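Local coordinates for protein copper induced nitroreductase D (Lactococcus lactis, PDB 2WQF) that probably acts as an FMN-dependent nitroreductase, a copper-induced oxidoreductase involved in defence against oxidative stress, at residues V26-S37 with I133-L144. Residues are numbered along the deposited sequence; the frame is centred on the assembly and turned at random.
Sequences VIETIKEAVRFS and ISVNVWTALAEL. With FMN (flavin mononucleotide), chain B.
Asn136 reaches across to Ser37 with a nearly straight hydrogen bond, ND2 to OG 2.9 Å with an N-H...O angle of 176°, and the hydroxyl lies in the plane of the amide. The same OG gives its own proton to the carbonyl O of Ala33, 2.7 Å away, so one small hydroxyl relays between the last turn of helix 23-35 and the neighbouring helix. Its chi1 of -67° sets OG beside the backbone N, pointing back at that turn, while Ser37 CB rests 3.5 Å from CG2 of Ile133. Without the hydroxyl, as with an alanine at this position, the buried amide of Asn136 and the carbonyl of Ala33 would probably lose their shared partner, untying the helix end from its neighbour.

Along the helices from this polar tie the contact is apolar, with small residues where the backbones come nearest. Alanine suits position 33, since CA of Ala33 and CA of Val137 are 5.2 Å apart and a lone methyl fits between the helices. Ala140 plays the matching part on the other helix, its CB meeting Thr29 CG2 at 3.6 Å. Thr29 turns this methyl to the contact with CG2 anti to the backbone N, and its OG1 bonds back to the carbonyl O of Lys25. Val34 and Val137 lie side by side, CG2 to CG2 at 3.6 Å, and the side chains of Val26 and Leu141 cross at about a right angle, CG1 of the first against CD2 of the second.

Sheet residues cover one flank: Ile99 touches Ile30 and Val137, and Phe179 touches Val26 and Leu141. The axes of the two segments approach to 8.4 Å at 142°. Away from this interface, Trp138 extends toward the FMN phosphate. This is a roughly antiparallel helix pair packed on the central sheet of the α+β nitroreductase fold, beside its flavin site.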
loop_
_atom_site.group_PDB
_atom_site.type_symbol
_atom_site.label_atom_id
_atom_site.label_comp_id
_atom_site.label_asym_id
_atom_site.label_seq_id
_atom_site.Cartn_x
_atom_site.Cartn_y
_atom_site.Cartn_z
ATOM N N VAL A 26 -17.968 -6.123 -10.828
ATOM C CA VAL A 26 -16.913 -6.435 -9.883
ATOM C C VAL A 26 -15.544 -6.472 -10.579
ATOM O O VAL A 26 -14.592 -5.857 -10.105
ATOM C CB VAL A 26 -17.200 -7.760 -9.161
ATOM C CG1 VAL A 26 -16.006 -8.120 -8.275
ATOM C CG2 VAL A 26 -18.460 -7.616 -8.335
ATOM N N ILE A 27 -15.459 -7.168 -11.701
ATOM C CA ILE A 27 -14.209 -7.296 -12.443
ATOM C C ILE A 27 -13.735 -5.911 -12.912
ATOM O O ILE A 27 -12.555 -5.590 -12.806
ATOM C CB ILE A 27 -14.365 -8.210 -13.685
ATOM C CG1 ILE A 27 -14.732 -9.636 -13.280
ATOM C CG2 ILE A 27 -13.099 -8.179 -14.527
ATOM C CD1 ILE A 27 -13.838 -10.209 -12.347
ATOM N N GLU A 28 -14.670 -5.101 -13.417
ATOM C CA GLU A 28 -14.358 -3.748 -13.874
ATOM C C GLU A 28 -13.775 -2.920 -12.746
ATOM O O GLU A 28 -12.808 -2.161 -12.932
ATOM C CB GLU A 28 -15.614 -3.068 -14.411
ATOM C CG GLU A 28 -16.084 -3.613 -15.737
ATOM C CD GLU A 28 -17.405 -3.007 -16.194
ATOM O OE1 GLU A 28 -17.905 -2.063 -15.544
ATOM O OE2 GLU A 28 -17.944 -3.492 -17.207
ATOM N N THR A 29 -14.367 -3.048 -11.562
ATOM C CA THR A 29 -13.933 -2.274 -10.417
ATOM C C THR A 29 -12.558 -2.700 -9.930
ATOM O O THR A 29 -11.739 -1.864 -9.535
ATOM C CB THR A 29 -14.956 -2.374 -9.292
ATOM O OG1 THR A 29 -16.214 -1.909 -9.788
ATOM C CG2 THR A 29 -14.590 -1.486 -8.168
ATOM N N ILE A 30 -12.308 -4.003 -9.925
ATOM C CA ILE A 30 -10.998 -4.513 -9.560
ATOM C C ILE A 30 -9.942 -3.912 -10.471
ATOM O O ILE A 30 -8.906 -3.443 -10.009
ATOM C CB ILE A 30 -10.958 -6.069 -9.615
ATOM C CG1 ILE A 30 -11.845 -6.681 -8.515
ATOM C CG2 ILE A 30 -9.542 -6.571 -9.454
ATOM C CD1 ILE A 30 -12.152 -8.162 -8.765
ATOM N N LYS A 31 -10.178 -3.967 -11.780
ATOM C CA LYS A 31 -9.225 -3.463 -12.752
ATOM C C LYS A 31 -8.996 -1.959 -12.539
ATOM O O LYS A 31 -7.859 -1.495 -12.572
ATOM C CB LYS A 31 -9.696 -3.727 -14.173
ATOM C CG LYS A 31 -9.649 -5.192 -14.590
ATOM C CD LYS A 31 -10.233 -5.321 -16.022
ATOM C CE LYS A 31 -10.148 -6.702 -16.563
ATOM N NZ LYS A 31 -10.863 -6.816 -17.864
ATOM N N GLU A 32 -10.064 -1.191 -12.341
ATOM C CA GLU A 32 -9.911 0.239 -12.137
ATOM C C GLU A 32 -9.106 0.556 -10.886
ATOM O O GLU A 32 -8.301 1.490 -10.895
ATOM C CB GLU A 32 -11.256 0.956 -12.088
ATOM C CG GLU A 32 -11.980 0.998 -13.431
ATOM C CD GLU A 32 -13.276 1.763 -13.363
ATOM O OE1 GLU A 32 -14.005 1.622 -12.355
ATOM O OE2 GLU A 32 -13.571 2.507 -14.307
ATOM N N ALA A 33 -9.349 -0.179 -9.802
ATOM C CA ALA A 33 -8.646 0.087 -8.553
ATOM C C ALA A 33 -7.141 -0.112 -8.732
ATOM O O ALA A 33 -6.344 0.669 -8.221
ATOM C CB ALA A 33 -9.187 -0.789 -7.434
ATOM N N VAL A 34 -6.744 -1.138 -9.471
ATOM C CA VAL A 34 -5.332 -1.367 -9.778
ATOM C C VAL A 34 -4.798 -0.296 -10.752
ATOM O O VAL A 34 -3.722 0.286 -10.548
ATOM C CB VAL A 34 -5.128 -2.761 -10.380
ATOM C CG1 VAL A 34 -3.688 -2.931 -10.822
ATOM C CG2 VAL A 34 -5.535 -3.811 -9.360
ATOM N N ARG A 35 -5.586 0.004 -11.777
ATOM C CA ARG A 35 -5.182 0.962 -12.823
ATOM C C ARG A 35 -4.803 2.316 -12.228
ATOM O O ARG A 35 -3.796 2.936 -12.611
ATOM C CB ARG A 35 -6.349 1.146 -13.804
ATOM C CG ARG A 35 -6.079 2.095 -14.940
ATOM C CD ARG A 35 -7.310 2.297 -15.797
ATOM N NE ARG A 35 -6.983 2.925 -17.079
ATOM C CZ ARG A 35 -6.508 2.271 -18.149
ATOM N NH1 ARG A 35 -6.347 0.960 -18.126
ATOM N NH2 ARG A 35 -6.208 2.932 -19.240
ATOM N N PHE A 36 -5.610 2.785 -11.282
ATOM C CA PHE A 36 -5.414 4.110 -10.698
ATOM C C PHE A 36 -4.573 4.144 -9.445
ATOM O O PHE A 36 -4.514 5.170 -8.781
ATOM C CB PHE A 36 -6.752 4.784 -10.491
ATOM C CG PHE A 36 -7.524 4.953 -11.769
ATOM C CD1 PHE A 36 -6.946 5.592 -12.858
ATOM C CD2 PHE A 36 -8.811 4.455 -11.890
ATOM C CE1 PHE A 36 -7.643 5.758 -14.033
ATOM C CE2 PHE A 36 -9.509 4.603 -13.058
ATOM C CZ PHE A 36 -8.919 5.250 -14.146
ATOM N N SER A 37 -3.879 3.049 -9.169
ATOM C CA SER A 37 -2.918 2.989 -8.068
ATOM C C SER A 37 -1.536 3.448 -8.547
ATOM O O SER A 37 -1.072 3.047 -9.623
ATOM C CB SER A 37 -2.789 1.562 -7.550
ATOM O OG SER A 37 -3.975 1.115 -6.920
ATOM N N ILE A 133 -1.976 -1.814 -4.191
ATOM C CA ILE A 133 -3.049 -2.287 -5.079
ATOM C C ILE A 133 -3.987 -3.251 -4.339
ATOM O O ILE A 133 -5.190 -3.260 -4.600
ATOM C CB ILE A 133 -2.538 -2.898 -6.407
ATOM C CG1 ILE A 133 -1.689 -4.141 -6.207
ATOM C CG2 ILE A 133 -1.790 -1.804 -7.216
ATOM C CD1 ILE A 133 -1.381 -4.857 -7.528
ATOM N N SER A 134 -3.451 -3.996 -3.372
ATOM C CA SER A 134 -4.274 -4.927 -2.604
ATOM C C SER A 134 -5.360 -4.176 -1.818
ATOM O O SER A 134 -6.537 -4.576 -1.837
ATOM C CB SER A 134 -3.424 -5.782 -1.650
ATOM O OG SER A 134 -2.528 -6.589 -2.370
ATOM N N VAL A 135 -4.983 -3.094 -1.119
ATOM C CA VAL A 135 -5.959 -2.373 -0.289
ATOM C C VAL A 135 -6.886 -1.526 -1.140
ATOM O O VAL A 135 -8.042 -1.343 -0.785
ATOM C CB VAL A 135 -5.333 -1.523 0.871
ATOM C CG1 VAL A 135 -4.516 -2.409 1.767
ATOM C CG2 VAL A 135 -4.489 -0.353 0.331
ATOM N N ASN A 136 -6.392 -1.021 -2.281
ATOM C CA ASN A 136 -7.270 -0.255 -3.137
ATOM C C ASN A 136 -8.382 -1.156 -3.705
ATOM O O ASN A 136 -9.537 -0.742 -3.795
ATOM C CB ASN A 136 -6.507 0.516 -4.251
ATOM C CG ASN A 136 -5.922 1.819 -3.752
ATOM O OD1 ASN A 136 -6.324 2.319 -2.696
ATOM N ND2 ASN A 136 -4.962 2.367 -4.491
ATOM N N VAL A 137 -8.021 -2.366 -4.114
ATOM C CA VAL A 137 -8.997 -3.327 -4.597
ATOM C C VAL A 137 -9.975 -3.709 -3.477
ATOM O O VAL A 137 -11.188 -3.720 -3.652
ATOM C CB VAL A 137 -8.322 -4.581 -5.184
ATOM C CG1 VAL A 137 -9.333 -5.694 -5.414
ATOM C CG2 VAL A 137 -7.612 -4.238 -6.496
ATOM N N TRP A 138 -9.419 -3.973 -2.314
ATOM C CA TRP A 138 -10.194 -4.381 -1.143
ATOM C C TRP A 138 -11.249 -3.318 -0.817
ATOM O O TRP A 138 -12.418 -3.629 -0.572
ATOM C CB TRP A 138 -9.209 -4.563 0.019
ATOM C CG TRP A 138 -9.668 -5.301 1.237
ATOM C CD1 TRP A 138 -10.938 -5.638 1.590
ATOM C CD2 TRP A 138 -8.817 -5.748 2.300
ATOM N NE1 TRP A 138 -10.923 -6.322 2.807
ATOM C CE2 TRP A 138 -9.628 -6.391 3.246
ATOM C CE3 TRP A 138 -7.434 -5.701 2.518
ATOM C CZ2 TRP A 138 -9.100 -6.952 4.412
ATOM C CZ3 TRP A 138 -6.918 -6.251 3.673
ATOM C CH2 TRP A 138 -7.754 -6.878 4.599
ATOM N N THR A 139 -10.819 -2.066 -0.786
ATOM C CA THR A 139 -11.707 -0.977 -0.472
ATOM C C THR A 139 -12.740 -0.760 -1.575
ATOM O O THR A 139 -13.914 -0.489 -1.297
ATOM C CB THR A 139 -10.915 0.338 -0.206
ATOM O OG1 THR A 139 -9.945 0.100 0.819
ATOM C CG2 THR A 139 -11.854 1.438 0.219
ATOM N N ALA A 140 -12.324 -0.905 -2.832
ATOM C CA ALA A 140 -13.261 -0.769 -3.945
ATOM C C ALA A 140 -14.380 -1.837 -3.861
ATOM O O ALA A 140 -15.561 -1.564 -4.117
ATOM C CB ALA A 140 -12.523 -0.829 -5.289
ATOM N N LEU A 141 -13.994 -3.055 -3.505
ATOM C CA LEU A 141 -14.957 -4.145 -3.325
ATOM C C LEU A 141 -15.921 -3.816 -2.174
ATOM O O LEU A 141 -17.133 -4.049 -2.282
ATOM C CB LEU A 141 -14.226 -5.451 -3.062
ATOM C CG LEU A 141 -13.460 -6.063 -4.234
ATOM C CD1 LEU A 141 -12.638 -7.255 -3.761
ATOM C CD2 LEU A 141 -14.385 -6.468 -5.342
ATOM N N ALA A 142 -15.404 -3.257 -1.084
ATOM C CA ALA A 142 -16.256 -2.899 0.042
ATOM C C ALA A 142 -17.286 -1.863 -0.389
ATOM O O ALA A 142 -18.421 -1.873 0.080
ATOM C CB ALA A 142 -15.424 -2.401 1.224
ATOM N N GLU A 143 -16.898 -0.958 -1.293
ATOM C CA GLU A 143 -17.837 0.048 -1.770
ATOM C C GLU A 143 -18.975 -0.569 -2.597
ATOM O O GLU A 143 -20.073 -0.010 -2.654
ATOM C CB GLU A 143 -17.113 1.154 -2.541
ATOM C CG GLU A 143 -16.289 2.050 -1.625
ATOM C CD GLU A 143 -17.146 2.967 -0.752
ATOM O OE1 GLU A 143 -17.602 4.040 -1.247
ATOM O OE2 GLU A 143 -17.366 2.601 0.430
ATOM N N LEU A 144 -18.721 -1.717 -3.225
ATOM C CA LEU A 144 -19.784 -2.461 -3.913
ATOM C C LEU A 144 -20.657 -3.260 -2.944
ATOM O O LEU A 144 -21.620 -3.903 -3.361
ATOM C CB LEU A 144 -19.183 -3.425 -4.943
ATOM C CG LEU A 144 -18.396 -2.805 -6.086
ATOM C CD1 LEU A 144 -17.844 -3.912 -6.948
ATOM C CD2 LEU A 144 -19.288 -1.888 -6.861
HETATM N N1 FMN B . -5.554 -11.339 7.638
HETATM C C2 FMN B . -5.621 -12.804 7.547
HETATM O O2 FMN B . -6.616 -13.388 7.912
HETATM N N3 FMN B . -4.461 -13.514 7.095
HETATM C C4 FMN B . -3.297 -12.880 6.704
HETATM O O4 FMN B . -2.397 -13.527 6.244
HETATM C C4A FMN B . -3.222 -11.420 6.817
HETATM N N5 FMN B . -2.166 -10.739 6.519
HETATM C C5A FMN B . -2.301 -9.263 6.297
HETATM C C6 FMN B . -1.189 -8.540 5.599
HETATM C C7 FMN B . -1.274 -7.247 5.310
HETATM C C7M FMN B . -0.106 -6.564 4.633
HETATM C C8 FMN B . -2.541 -6.506 5.678
HETATM C C8M FMN B . -2.691 -5.045 5.293
HETATM C C9 FMN B . -3.534 -7.125 6.326
HETATM C C9A FMN B . -3.427 -8.593 6.655
HETATM N N10 FMN B . -4.447 -9.304 7.359
HETATM C C10 FMN B . -4.442 -10.699 7.300
HETATM C "C1'" FMN B . -5.647 -8.631 7.837
HETATM C "C2'" FMN B . -5.330 -7.751 9.044
HETATM O "O2'" FMN B . -5.139 -8.568 10.170
HETATM C "C3'" FMN B . -6.488 -6.765 9.216
HETATM O "O3'" FMN B . -6.427 -5.919 8.084
HETATM C "C4'" FMN B . -6.307 -5.922 10.490
HETATM O "O4'" FMN B . -6.480 -6.736 11.642
HETATM C "C5'" FMN B . -7.280 -4.747 10.548
HETATM O "O5'" FMN B . -8.607 -5.249 10.473
HETATM P P FMN B . -9.587 -4.777 9.256
HETATM O O1P FMN B . -9.630 -3.303 9.207
HETATM O O2P FMN B . -9.013 -5.375 7.915
HETATM O O3P FMN B . -11.002 -5.415 9.601
#